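Local coordinates for protein putative triphosphoribosyl-dephospho-coA synthase (Archaeoglobus fulgidus DSM 4304, PDB 3H9P) that is of unknown function but probably binds ATP and may act as a triphosphoribosyl-dephospho-CoA synthase, at residues A[43-48]-A[98-103]; A[62-67]-A[239-244]; A[162-167]-A[172-177]; A[196-201]-A[225-230]. All blocks are in the same frame, centred on the assembly; numbering follows the deposited sequence.

Contact 1 of 4, residues A[43-48]-A[98-103]; sequences AVKESM and VLEAFR
Val44 and Ala101 form the heart of this small helix-to-helix contact, and their backbones approach closely, with 6.3 Å between Val44 CA and Ala101 CA. The two branches of the valine share the work. CG1 lies anti to the backbone N (chi1 170°) and is directed at the main chain of the partner helix, 3.7 Å from Ala101 O, while CG2 meets the methyl of the alanine, with 4.0 Å between Val44 CG2 and Ala101 CB. A residue as small as alanine suits this place because its methyl adds little bulk between the backbones, and the branched valine is wide enough to touch both methyl and carbonyl while staying close to its own helix.

Toward the solvent the chemistry becomes polar. The extended chains of Lys45 and Glu100 cross at a slant at the exposed margin, but Lys45 NZ and Glu100 OE2 remain 4.1 Å apart, too far for a salt bridge. A water completes the link: it donates to Glu100 OE2 at 2.6 Å and accepts from Lys45 NZ at 3.3 Å. Long, flexible, charged side chains fit such a place, where opposite charges can attract through solvent without being locked together.

Helices 36-46 and 92-105 are thus joined directly, and Val40 and Leu41 extend the contact with Ala101 and Glu100 along the first helix. Helix 58-68 packs against both partners, Phe61 touching Val44 and Phe58 touching Ala101.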
loop_
_atom_site.group_PDB
_atom_site.type_symbol
_atom_site.label_atom_id
_atom_site.label_comp_id
_atom_site.label_asym_id
_atom_site.label_seq_id
_atom_site.Cartn_x
_atom_site.Cartn_y
_atom_site.Cartn_z
ATOM N N ALA A 43 12.240 19.546 -6.599
ATOM C CA ALA A 43 13.267 19.066 -5.684
ATOM C C ALA A 43 13.782 17.733 -6.161
ATOM O O ALA A 43 14.987 17.511 -6.195
ATOM C CB ALA A 43 12.746 18.972 -4.221
ATOM N N VAL A 44 12.863 16.856 -6.550
ATOM C CA VAL A 44 13.246 15.508 -6.954
ATOM C C VAL A 44 14.038 15.532 -8.244
ATOM O O VAL A 44 15.079 14.884 -8.347
ATOM C CB VAL A 44 12.010 14.554 -7.089
ATOM C CG1 VAL A 44 12.405 13.242 -7.748
ATOM C CG2 VAL A 44 11.385 14.307 -5.741
ATOM N N LYS A 45 13.535 16.254 -9.246
ATOM C CA LYS A 45 14.267 16.345 -10.504
ATOM C C LYS A 45 15.645 16.956 -10.244
ATOM O O LYS A 45 16.649 16.487 -10.774
ATOM C CB LYS A 45 13.492 17.156 -11.526
ATOM C CG LYS A 45 12.252 16.457 -12.060
ATOM C CD LYS A 45 11.587 17.307 -13.129
ATOM C CE LYS A 45 10.323 16.677 -13.645
ATOM N NZ LYS A 45 9.912 17.302 -14.936
ATOM N N GLU A 46 15.707 17.953 -9.375
ATOM C CA GLU A 46 16.949 18.700 -9.200
ATOM C C GLU A 46 18.067 17.889 -8.589
ATOM O O GLU A 46 19.132 17.760 -9.177
ATOM C CB GLU A 46 16.732 19.989 -8.401
ATOM C CG GLU A 46 16.495 21.171 -9.288
ATOM C CD GLU A 46 16.399 22.489 -8.543
ATOM O OE1 GLU A 46 17.028 22.652 -7.453
ATOM O OE2 GLU A 46 15.687 23.380 -9.082
ATOM N N SER A 47 17.819 17.352 -7.400
ATOM C CA SER A 47 18.853 16.661 -6.665
ATOM C C SER A 47 19.167 15.289 -7.290
ATOM O O SER A 47 19.887 14.475 -6.703
ATOM C CB SER A 47 18.433 16.526 -5.217
ATOM O OG SER A 47 17.272 15.743 -5.143
HETATM N N MSE A 48 18.652 15.075 -8.499
HETATM C CA MSE A 48 18.798 13.831 -9.238
HETATM C C MSE A 48 19.458 14.134 -10.584
HETATM O O MSE A 48 19.695 13.234 -11.398
HETATM C CB MSE A 48 17.403 13.256 -9.452
HETATM C CG MSE A 48 17.306 11.896 -10.080
HETATM SE SE MSE A 48 15.431 11.296 -10.057
HETATM C CE MSE A 48 15.219 10.797 -8.180
ATOM N N VAL A 98 2.966 15.262 -7.089
ATOM C CA VAL A 98 3.627 14.417 -6.132
ATOM C C VAL A 98 3.769 12.982 -6.666
ATOM O O VAL A 98 4.844 12.379 -6.534
ATOM C CB VAL A 98 2.953 14.482 -4.758
ATOM C CG1 VAL A 98 3.458 13.381 -3.830
ATOM C CG2 VAL A 98 3.221 15.849 -4.129
ATOM N N LEU A 99 2.698 12.465 -7.275
ATOM C CA LEU A 99 2.692 11.147 -7.894
ATOM C C LEU A 99 3.741 10.986 -9.012
ATOM O O LEU A 99 4.496 10.007 -9.037
ATOM C CB LEU A 99 1.277 10.813 -8.395
ATOM C CG LEU A 99 1.001 9.399 -8.912
ATOM C CD1 LEU A 99 1.543 8.323 -7.952
ATOM C CD2 LEU A 99 -0.495 9.205 -9.101
ATOM N N GLU A 100 3.813 11.954 -9.917
ATOM C CA GLU A 100 4.899 12.001 -10.887
ATOM C C GLU A 100 6.296 12.061 -10.242
ATOM O O GLU A 100 7.221 11.418 -10.712
ATOM C CB GLU A 100 4.707 13.175 -11.834
ATOM C CG GLU A 100 5.782 13.245 -12.909
ATOM C CD GLU A 100 5.707 14.498 -13.727
ATOM O OE1 GLU A 100 4.626 15.145 -13.705
ATOM O OE2 GLU A 100 6.717 14.834 -14.402
ATOM N N ALA A 101 6.444 12.800 -9.141
ATOM C CA ALA A 101 7.735 12.859 -8.431
ATOM C C ALA A 101 8.143 11.487 -7.871
ATOM O O ALA A 101 9.337 11.106 -7.890
ATOM C CB ALA A 101 7.708 13.938 -7.296
ATOM N N PHE A 102 7.135 10.763 -7.394
ATOM C CA PHE A 102 7.287 9.411 -6.862
ATOM C C PHE A 102 7.759 8.462 -7.940
ATOM O O PHE A 102 8.735 7.721 -7.739
ATOM C CB PHE A 102 5.945 8.917 -6.286
ATOM C CG PHE A 102 5.965 7.485 -5.808
ATOM C CD1 PHE A 102 6.394 7.173 -4.510
ATOM C CD2 PHE A 102 5.529 6.443 -6.644
ATOM C CE1 PHE A 102 6.384 5.836 -4.040
ATOM C CE2 PHE A 102 5.528 5.104 -6.195
ATOM C CZ PHE A 102 5.960 4.802 -4.892
ATOM N N ARG A 103 7.077 8.482 -9.087
ATOM C CA ARG A 103 7.453 7.574 -10.179
ATOM C C ARG A 103 8.872 7.877 -10.685
ATOM O O ARG A 103 9.606 6.972 -11.039
ATOM C CB ARG A 103 6.442 7.616 -11.305
HETATM O O HOH W 1 6.657 17.277 -15.274
#

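Contact 2 of 4, residues A[62-67]-A[239-244]; sequences LLLVPL and SIFLAL
Phe241 projects from helix 230-246 toward Leu64 and Leu67, which stand one turn apart on helix 58-68, and fills the hollow between them. The base of the phenylalanine takes the first leucine: Leu64 CD2 lies 3.7 Å from Phe241 CB. Farther out, the second leucine touches the ring, with Leu67 CB 4.0 Å from Phe241 CE2. The aromatic group reaches this hollow because its CG is anti to the backbone N (chi1 -178°). In return, Leu67 is a bump directed at the second helix, and its CD1 comes to 4.4 Å from Leu242 CG, a looser touch. The segment axes are 10.6 Å apart and run nearly parallel, at 25°, a separation that large apolar side chains can span. An alanine in place of Phe241 would probably keep the touch of CB on Leu64 but open a gap beside Leu67, which would lose the ring atoms against its CB. Leucine suits position 64 because a terminal methyl, CD2, reaches the base of the phenylalanine although CB itself does not point at the other helix.

The contact is buried near the middle of this all-helical chain. Helix 76-88 packs on Leu67 through Ile79 and Ala83, and helix 155-167 meets Leu242 through Ser157 and Ala161.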
loop_
_atom_site.group_PDB
_atom_site.type_symbol
_atom_site.label_atom_id
_atom_site.label_comp_id
_atom_site.label_asym_id
_atom_site.label_seq_id
_atom_site.Cartn_x
_atom_site.Cartn_y
_atom_site.Cartn_z
ATOM N N LEU A 62 9.102 15.221 0.315
ATOM C CA LEU A 62 7.660 15.266 0.547
ATOM C C LEU A 62 7.371 15.788 1.969
ATOM O O LEU A 62 6.339 16.404 2.212
ATOM C CB LEU A 62 7.038 13.886 0.312
ATOM C CG LEU A 62 5.541 13.675 0.475
ATOM C CD1 LEU A 62 4.680 14.661 -0.371
ATOM C CD2 LEU A 62 5.195 12.189 0.181
ATOM N N LEU A 63 8.280 15.500 2.894
ATOM C CA LEU A 63 8.204 16.022 4.249
ATOM C C LEU A 63 8.624 17.498 4.287
ATOM O O LEU A 63 7.924 18.350 4.887
ATOM C CB LEU A 63 9.067 15.204 5.230
ATOM C CG LEU A 63 8.611 13.811 5.705
ATOM C CD1 LEU A 63 9.722 13.063 6.465
ATOM C CD2 LEU A 63 7.330 13.921 6.589
ATOM N N LEU A 64 9.726 17.823 3.630
ATOM C CA LEU A 64 10.310 19.173 3.801
ATOM C C LEU A 64 9.642 20.269 3.028
ATOM O O LEU A 64 9.515 21.361 3.524
ATOM C CB LEU A 64 11.795 19.175 3.456
ATOM C CG LEU A 64 12.692 18.452 4.470
ATOM C CD1 LEU A 64 14.008 18.131 3.732
ATOM C CD2 LEU A 64 12.953 19.284 5.734
ATOM N N VAL A 65 9.198 19.981 1.812
ATOM C CA VAL A 65 8.607 21.016 1.006
ATOM C C VAL A 65 7.401 21.698 1.686
ATOM O O VAL A 65 7.285 22.930 1.651
ATOM C CB VAL A 65 8.358 20.477 -0.452
ATOM C CG1 VAL A 65 7.487 21.374 -1.231
ATOM C CG2 VAL A 65 9.703 20.265 -1.143
ATOM N N PRO A 66 6.493 20.928 2.312
ATOM C CA PRO A 66 5.391 21.651 2.980
ATOM C C PRO A 66 5.835 22.531 4.154
ATOM O O PRO A 66 5.217 23.579 4.373
ATOM C CB PRO A 66 4.493 20.530 3.502
ATOM C CG PRO A 66 4.757 19.415 2.632
ATOM C CD PRO A 66 6.234 19.483 2.305
ATOM N N LEU A 67 6.875 22.106 4.890
ATOM C CA LEU A 67 7.411 22.936 5.964
ATOM C C LEU A 67 8.114 24.156 5.405
ATOM O O LEU A 67 7.963 25.230 5.941
ATOM C CB LEU A 67 8.377 22.158 6.870
ATOM C CG LEU A 67 7.825 20.849 7.450
ATOM C CD1 LEU A 67 8.958 19.998 8.037
ATOM C CD2 LEU A 67 6.646 21.053 8.382
ATOM N N SER A 239 12.799 16.732 11.259
ATOM C CA SER A 239 13.021 17.116 12.656
ATOM C C SER A 239 14.147 18.164 12.814
ATOM O O SER A 239 14.011 19.063 13.630
ATOM C CB SER A 239 13.385 15.892 13.517
ATOM O OG SER A 239 12.291 15.042 13.677
ATOM N N ILE A 240 15.256 17.986 12.075
ATOM C CA ILE A 240 16.356 18.935 12.056
ATOM C C ILE A 240 15.851 20.287 11.578
ATOM O O ILE A 240 16.125 21.299 12.187
ATOM C CB ILE A 240 17.549 18.469 11.145
ATOM C CG1 ILE A 240 18.272 17.247 11.731
ATOM C CG2 ILE A 240 18.595 19.601 10.985
ATOM C CD1 ILE A 240 19.255 16.561 10.767
ATOM N N PHE A 241 15.090 20.286 10.486
ATOM C CA PHE A 241 14.529 21.507 9.970
ATOM C C PHE A 241 13.696 22.233 11.025
ATOM O O PHE A 241 13.872 23.413 11.237
ATOM C CB PHE A 241 13.732 21.347 8.663
ATOM C CG PHE A 241 13.212 22.695 8.134
ATOM C CD1 PHE A 241 14.059 23.574 7.474
ATOM C CD2 PHE A 241 11.921 23.124 8.422
ATOM C CE1 PHE A 241 13.623 24.848 7.050
ATOM C CE2 PHE A 241 11.463 24.393 8.003
ATOM C CZ PHE A 241 12.323 25.260 7.322
ATOM N N LEU A 242 12.770 21.538 11.664
ATOM C CA LEU A 242 12.010 22.192 12.747
ATOM C C LEU A 242 12.884 22.694 13.893
ATOM O O LEU A 242 12.698 23.823 14.365
ATOM C CB LEU A 242 10.876 21.302 13.263
ATOM C CG LEU A 242 9.833 21.015 12.176
ATOM C CD1 LEU A 242 8.759 19.992 12.603
ATOM C CD2 LEU A 242 9.189 22.340 11.706
ATOM N N ALA A 243 13.865 21.898 14.315
ATOM C CA ALA A 243 14.706 22.319 15.446
ATOM C C ALA A 243 15.502 23.594 15.114
ATOM O O ALA A 243 15.703 24.479 15.993
ATOM C CB ALA A 243 15.634 21.174 15.902
ATOM N N LEU A 244 15.966 23.661 13.857
ATOM C CA LEU A 244 16.677 24.849 13.320
ATOM C C LEU A 244 15.814 26.090 13.366
ATOM O O LEU A 244 16.275 27.172 13.772
ATOM C CB LEU A 244 17.108 24.639 11.869
ATOM C CG LEU A 244 18.217 23.610 11.634
ATOM C CD1 LEU A 244 18.471 23.477 10.165
ATOM C CD2 LEU A 244 19.509 23.999 12.387
#

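Contact 3 of 4, residues A[162-167]-A[172-177]; sequences KFLLSF and KAVVEL
Apolar contacts between Leu164, Phe163 and Leu177 line the inner side of this interface. Leu164 and Leu177 meet at about a right angle, with Leu164 CD1 3.8 Å from Leu177 CD2, while the other branch of Leu164 settles on the backbone, its CD2 3.4 Å from Ala173 O. Phe163 and Leu177 slide past each other; Phe163 CD2 comes to 4.0 Å from Leu177 CD1, and the ring also lies beside the peptide joining Glu176 to Leu177. Phe163 stacks, in addition, with His180.

Helices 155-167 and 171-182 follow each other through a short connection and run roughly antiparallel, at 144°, forming an alpha-alpha hairpin. Ala173 suits the close approach, 5.8 Å between Leu164 CA and Ala173 CA, because only a methyl must fit; its CB lies 3.4 Å from Phe167 CB.

Aromatic contacts dominate nearer the connection. Phe167 lays one ring face over Ala173 in a CH-pi contact, Ala173 CA being 4.2 Å from the ring centroid. At the far end of the ring Phe167 CZ touches the aliphatic part of Glu176, 3.5 Å from its CG.

Polar groups lie outermost. Within helix 171-182, Lys172, bent at chi2 (85°), brings NZ to Glu176 OE2 in a salt bridge of 3.0 Å, met from above the carboxylate plane, and Arg215 forms a second salt bridge to the same oxygen.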
loop_
_atom_site.group_PDB
_atom_site.type_symbol
_atom_site.label_atom_id
_atom_site.label_comp_id
_atom_site.label_asym_id
_atom_site.label_seq_id
_atom_site.Cartn_x
_atom_site.Cartn_y
_atom_site.Cartn_z
ATOM N N LYS A 162 12.019 18.429 19.393
ATOM C CA LYS A 162 12.161 18.516 20.835
ATOM C C LYS A 162 13.291 17.607 21.363
ATOM O O LYS A 162 14.016 17.996 22.270
ATOM C CB LYS A 162 10.839 18.188 21.494
ATOM C CG LYS A 162 9.705 19.153 21.153
ATOM C CD LYS A 162 8.414 18.740 21.895
ATOM C CE LYS A 162 7.403 19.869 21.924
ATOM N NZ LYS A 162 5.989 19.380 22.071
ATOM N N PHE A 163 13.461 16.423 20.782
ATOM C CA PHE A 163 14.530 15.528 21.194
ATOM C C PHE A 163 15.894 16.216 20.995
ATOM O O PHE A 163 16.716 16.277 21.922
ATOM C CB PHE A 163 14.427 14.244 20.380
ATOM C CG PHE A 163 15.377 13.131 20.799
ATOM C CD1 PHE A 163 14.956 12.130 21.669
ATOM C CD2 PHE A 163 16.646 13.037 20.239
ATOM C CE1 PHE A 163 15.805 11.071 22.024
ATOM C CE2 PHE A 163 17.516 12.001 20.583
ATOM C CZ PHE A 163 17.093 11.000 21.472
ATOM N N LEU A 164 16.114 16.737 19.786
ATOM C CA LEU A 164 17.346 17.454 19.407
ATOM C C LEU A 164 17.597 18.652 20.284
ATOM O O LEU A 164 18.712 18.832 20.800
ATOM C CB LEU A 164 17.292 17.919 17.947
ATOM C CG LEU A 164 17.368 16.848 16.846
ATOM C CD1 LEU A 164 16.958 17.434 15.469
ATOM C CD2 LEU A 164 18.760 16.092 16.790
ATOM N N LEU A 165 16.559 19.475 20.442
ATOM C CA LEU A 165 16.652 20.655 21.270
ATOM C C LEU A 165 17.081 20.328 22.697
ATOM O O LEU A 165 17.852 21.083 23.261
ATOM C CB LEU A 165 15.349 21.459 21.271
ATOM C CG LEU A 165 14.870 22.107 19.962
ATOM C CD1 LEU A 165 13.677 22.975 20.323
ATOM C CD2 LEU A 165 15.975 22.926 19.263
ATOM N N SER A 166 16.617 19.220 23.286
ATOM C CA SER A 166 17.074 18.908 24.658
ATOM C C SER A 166 18.519 18.469 24.677
ATOM O O SER A 166 19.163 18.483 25.717
ATOM C CB SER A 166 16.176 17.912 25.398
ATOM O OG SER A 166 16.075 16.697 24.707
ATOM N N PHE A 167 19.045 18.146 23.505
ATOM C CA PHE A 167 20.403 17.641 23.394
ATOM C C PHE A 167 21.445 18.735 23.288
ATOM O O PHE A 167 22.359 18.790 24.105
ATOM C CB PHE A 167 20.528 16.728 22.188
ATOM C CG PHE A 167 20.954 15.354 22.521
ATOM C CD1 PHE A 167 20.019 14.327 22.566
ATOM C CD2 PHE A 167 22.281 15.079 22.807
ATOM C CE1 PHE A 167 20.403 13.051 22.895
ATOM C CE2 PHE A 167 22.676 13.795 23.142
ATOM C CZ PHE A 167 21.734 12.785 23.183
ATOM N N LYS A 172 26.245 14.368 17.138
ATOM C CA LYS A 172 25.861 13.417 18.190
ATOM C C LYS A 172 24.359 13.367 18.449
ATOM O O LYS A 172 23.759 12.288 18.449
ATOM C CB LYS A 172 26.602 13.773 19.492
ATOM C CG LYS A 172 26.127 13.062 20.771
ATOM C CD LYS A 172 26.798 11.717 20.916
ATOM C CE LYS A 172 26.606 11.147 22.310
ATOM N NZ LYS A 172 25.215 10.643 22.509
ATOM N N ALA A 173 23.756 14.532 18.663
ATOM C CA ALA A 173 22.323 14.611 18.860
ATOM C C ALA A 173 21.574 14.028 17.663
ATOM O O ALA A 173 20.551 13.352 17.843
ATOM C CB ALA A 173 21.882 16.046 19.102
ATOM N N VAL A 174 22.060 14.308 16.454
ATOM C CA VAL A 174 21.370 13.854 15.239
ATOM C C VAL A 174 21.403 12.326 15.153
ATOM O O VAL A 174 20.400 11.702 14.787
ATOM C CB VAL A 174 21.943 14.476 13.933
ATOM C CG1 VAL A 174 21.339 13.785 12.697
ATOM C CG2 VAL A 174 21.645 15.958 13.870
ATOM N N VAL A 175 22.549 11.738 15.511
ATOM C CA VAL A 175 22.680 10.290 15.615
ATOM C C VAL A 175 21.725 9.755 16.675
ATOM O O VAL A 175 20.911 8.866 16.405
ATOM C CB VAL A 175 24.115 9.875 15.996
ATOM C CG1 VAL A 175 24.234 8.353 16.065
ATOM C CG2 VAL A 175 25.091 10.447 14.996
ATOM N N GLU A 176 21.810 10.291 17.884
ATOM C CA GLU A 176 20.870 9.847 18.888
ATOM C C GLU A 176 19.427 9.944 18.379
ATOM O O GLU A 176 18.671 9.005 18.573
ATOM C CB GLU A 176 21.081 10.508 20.250
ATOM C CG GLU A 176 22.442 10.181 20.900
ATOM C CD GLU A 176 22.848 8.699 20.861
ATOM O OE1 GLU A 176 21.995 7.805 20.910
ATOM O OE2 GLU A 176 24.053 8.418 20.785
ATOM N N LEU A 177 19.068 11.030 17.692
ATOM C CA LEU A 177 17.716 11.130 17.109
ATOM C C LEU A 177 17.424 9.959 16.192
ATOM O O LEU A 177 16.396 9.318 16.308
ATOM C CB LEU A 177 17.471 12.444 16.350
ATOM C CG LEU A 177 16.033 12.535 15.751
ATOM C CD1 LEU A 177 14.910 12.187 16.778
ATOM C CD2 LEU A 177 15.705 13.861 15.122
#

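Contact 4 of 4, residues A[196-201]-A[225-230]; sequences REYAEK and DGANPG
Between Asp225 and Ala227, the two residues that receive Tyr198, the chain leaves helix 212-225 through a Schellman motif, with Gly226 taking the positive phi (77°) that glycine adopts with little strain. This turn sets the carboxylate and the methyl of its neighbours round the outer end of the tyrosine.

The phenol is sent across from helix 196-208 by a first torsion that puts CG anti to the backbone N (chi1 -174°). Tyr198 OH donates to Asp225 OD2 in a very short hydrogen bond of 2.5 Å. The accepting oxygen lies at the ring edge, near the ring plane, on the CE1 side, where Tyr198 CE1 is 3.2 Å from Asp225 OD2. Ring and carboxylate planes are turned 68° apart, and of the carboxylate oxygens OD2 makes the contact. Beside the hydroxyl the surface is apolar: Tyr198 CE2 rests 3.8 Å from Ala227 CB. Tyrosine therefore suits its place twice over, by a greasy ring that packs on the methyl and a hydroxyl that reaches the acid. A phenylalanine at Tyr198 would probably keep much of the packing on Ala227 but leave Asp225 OD2 without its hydroxyl donor.

Lys221 gives Asp225 OD2 a further partner, a long and weak ion pair. Around the ring, Trp205 meets Tyr198 edge-to-face, Val190 of helix 188-194 and Leu222 of helix 212-225 pack on it, and Met194 touches Ala227. Farther along, Pro229, the centre of an inverse gamma turn, occupies the N-cap position of helix 230-246 and packs on Tyr178 and Leu182 of helix 171-182.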
loop_
_atom_site.group_PDB
_atom_site.type_symbol
_atom_site.label_atom_id
_atom_site.label_comp_id
_atom_site.label_asym_id
_atom_site.label_seq_id
_atom_site.Cartn_x
_atom_site.Cartn_y
_atom_site.Cartn_z
ATOM N N ARG A 196 6.717 -7.139 7.246
ATOM C CA ARG A 196 6.352 -6.537 8.489
ATOM C C ARG A 196 7.230 -7.022 9.620
ATOM O O ARG A 196 7.738 -6.220 10.384
ATOM C CB ARG A 196 4.868 -6.827 8.777
ATOM C CG ARG A 196 4.064 -5.591 9.001
ATOM C CD ARG A 196 2.581 -5.750 8.639
ATOM N NE ARG A 196 1.807 -4.894 9.534
ATOM C CZ ARG A 196 0.594 -5.170 10.017
ATOM N NH1 ARG A 196 -0.051 -6.282 9.669
ATOM N NH2 ARG A 196 0.009 -4.313 10.847
ATOM N N GLU A 197 7.425 -8.330 9.736
ATOM C CA GLU A 197 8.188 -8.874 10.848
ATOM C C GLU A 197 9.674 -8.472 10.842
ATOM O O GLU A 197 10.268 -8.296 11.906
ATOM C CB GLU A 197 8.005 -10.379 10.964
ATOM C CG GLU A 197 7.883 -10.852 12.415
ATOM C CD GLU A 197 9.223 -10.804 13.112
ATOM O OE1 GLU A 197 10.220 -11.154 12.437
ATOM O OE2 GLU A 197 9.295 -10.394 14.291
ATOM N N TYR A 198 10.263 -8.274 9.667
ATOM C CA TYR A 198 11.650 -7.827 9.603
ATOM C C TYR A 198 11.749 -6.349 9.985
ATOM O O TYR A 198 12.641 -5.949 10.733
ATOM C CB TYR A 198 12.260 -8.082 8.210
ATOM C CG TYR A 198 13.735 -7.773 8.130
ATOM C CD1 TYR A 198 14.688 -8.795 8.008
ATOM C CD2 TYR A 198 14.183 -6.461 8.177
ATOM C CE1 TYR A 198 16.050 -8.495 7.956
ATOM C CE2 TYR A 198 15.536 -6.151 8.121
ATOM C CZ TYR A 198 16.455 -7.155 8.017
ATOM O OH TYR A 198 17.770 -6.794 7.965
ATOM N N ALA A 199 10.824 -5.533 9.493
ATOM C CA ALA A 199 10.727 -4.137 9.951
ATOM C C ALA A 199 10.565 -4.000 11.501
ATOM O O ALA A 199 11.230 -3.179 12.141
ATOM C CB ALA A 199 9.623 -3.406 9.202
ATOM N N GLU A 200 9.689 -4.800 12.092
ATOM C CA GLU A 200 9.468 -4.757 13.552
ATOM C C GLU A 200 10.749 -5.147 14.255
ATOM O O GLU A 200 11.065 -4.637 15.331
ATOM C CB GLU A 200 8.349 -5.712 13.975
ATOM C CG GLU A 200 7.272 -5.057 14.805
ATOM C CD GLU A 200 6.031 -4.715 13.984
ATOM O OE1 GLU A 200 5.136 -5.580 13.835
ATOM O OE2 GLU A 200 5.932 -3.580 13.483
ATOM N N LYS A 201 11.506 -6.031 13.617
ATOM C CA LYS A 201 12.710 -6.554 14.232
ATOM C C LYS A 201 13.803 -5.504 14.323
ATOM O O LYS A 201 14.613 -5.545 15.230
ATOM C CB LYS A 201 13.212 -7.790 13.497
ATOM C CG LYS A 201 13.947 -8.743 14.409
ATOM C CD LYS A 201 13.033 -9.686 15.171
ATOM C CE LYS A 201 13.801 -10.922 15.632
ATOM N NZ LYS A 201 12.961 -11.939 16.378
ATOM N N ASP A 225 21.605 -7.248 4.222
ATOM C CA ASP A 225 20.224 -7.628 3.960
ATOM C C ASP A 225 19.533 -6.852 2.843
ATOM O O ASP A 225 18.521 -7.322 2.320
ATOM C CB ASP A 225 19.391 -7.560 5.235
ATOM C CG ASP A 225 19.687 -8.709 6.164
ATOM O OD1 ASP A 225 20.451 -9.604 5.761
ATOM O OD2 ASP A 225 19.173 -8.729 7.294
ATOM N N GLY A 226 20.073 -5.687 2.470
ATOM C CA GLY A 226 19.430 -4.805 1.474
ATOM C C GLY A 226 18.257 -4.030 2.077
ATOM O O GLY A 226 17.336 -3.596 1.363
ATOM N N ALA A 227 18.285 -3.852 3.394
ATOM C CA ALA A 227 17.205 -3.168 4.102
ATOM C C ALA A 227 17.619 -1.755 4.485
ATOM O O ALA A 227 18.386 -1.590 5.417
ATOM C CB ALA A 227 16.843 -3.954 5.358
ATOM N N ASN A 228 17.128 -0.740 3.793
ATOM C CA ASN A 228 17.499 0.629 4.130
ATOM C C ASN A 228 16.333 1.363 4.755
ATOM O O ASN A 228 15.313 1.509 4.122
ATOM C CB ASN A 228 17.962 1.397 2.891
ATOM C CG ASN A 228 18.017 2.924 3.130
ATOM O OD1 ASN A 228 18.662 3.399 4.072
ATOM N ND2 ASN A 228 17.324 3.681 2.292
ATOM N N PRO A 229 16.475 1.835 5.996
ATOM C CA PRO A 229 15.377 2.545 6.666
ATOM C C PRO A 229 15.259 3.999 6.241
ATOM O O PRO A 229 15.405 4.901 7.074
ATOM C CB PRO A 229 15.760 2.498 8.141
ATOM C CG PRO A 229 17.091 1.844 8.230
ATOM C CD PRO A 229 17.657 1.696 6.864
ATOM N N GLY A 230 14.966 4.218 4.960
ATOM C CA GLY A 230 14.904 5.558 4.376
ATOM C C GLY A 230 13.973 6.551 5.054
ATOM O O GLY A 230 14.278 7.736 5.142
#

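Overall arrangement
Contact 2 is the core member of the set, wholly apolar and nearest the centre of the chain, whereas the others are partly buried and add polar chemistry: a water link in contact 1, a salt bridge within one helix of contact 3 and a short hydrogen bond in contact 4. Contacts 1 and 3 lie on opposite sides of the chain's centre, about 29 Å apart between centres, and contact 2 touches both, through Val98 against Leu62 and through Leu164 and Leu177 against Ser239 and Ile240. Helix 230-246 links contacts 2 and 4, since the loop 225-230 leads into it. Contact 3 joins consecutive helices; contact 2 joins helices far apart in sequence.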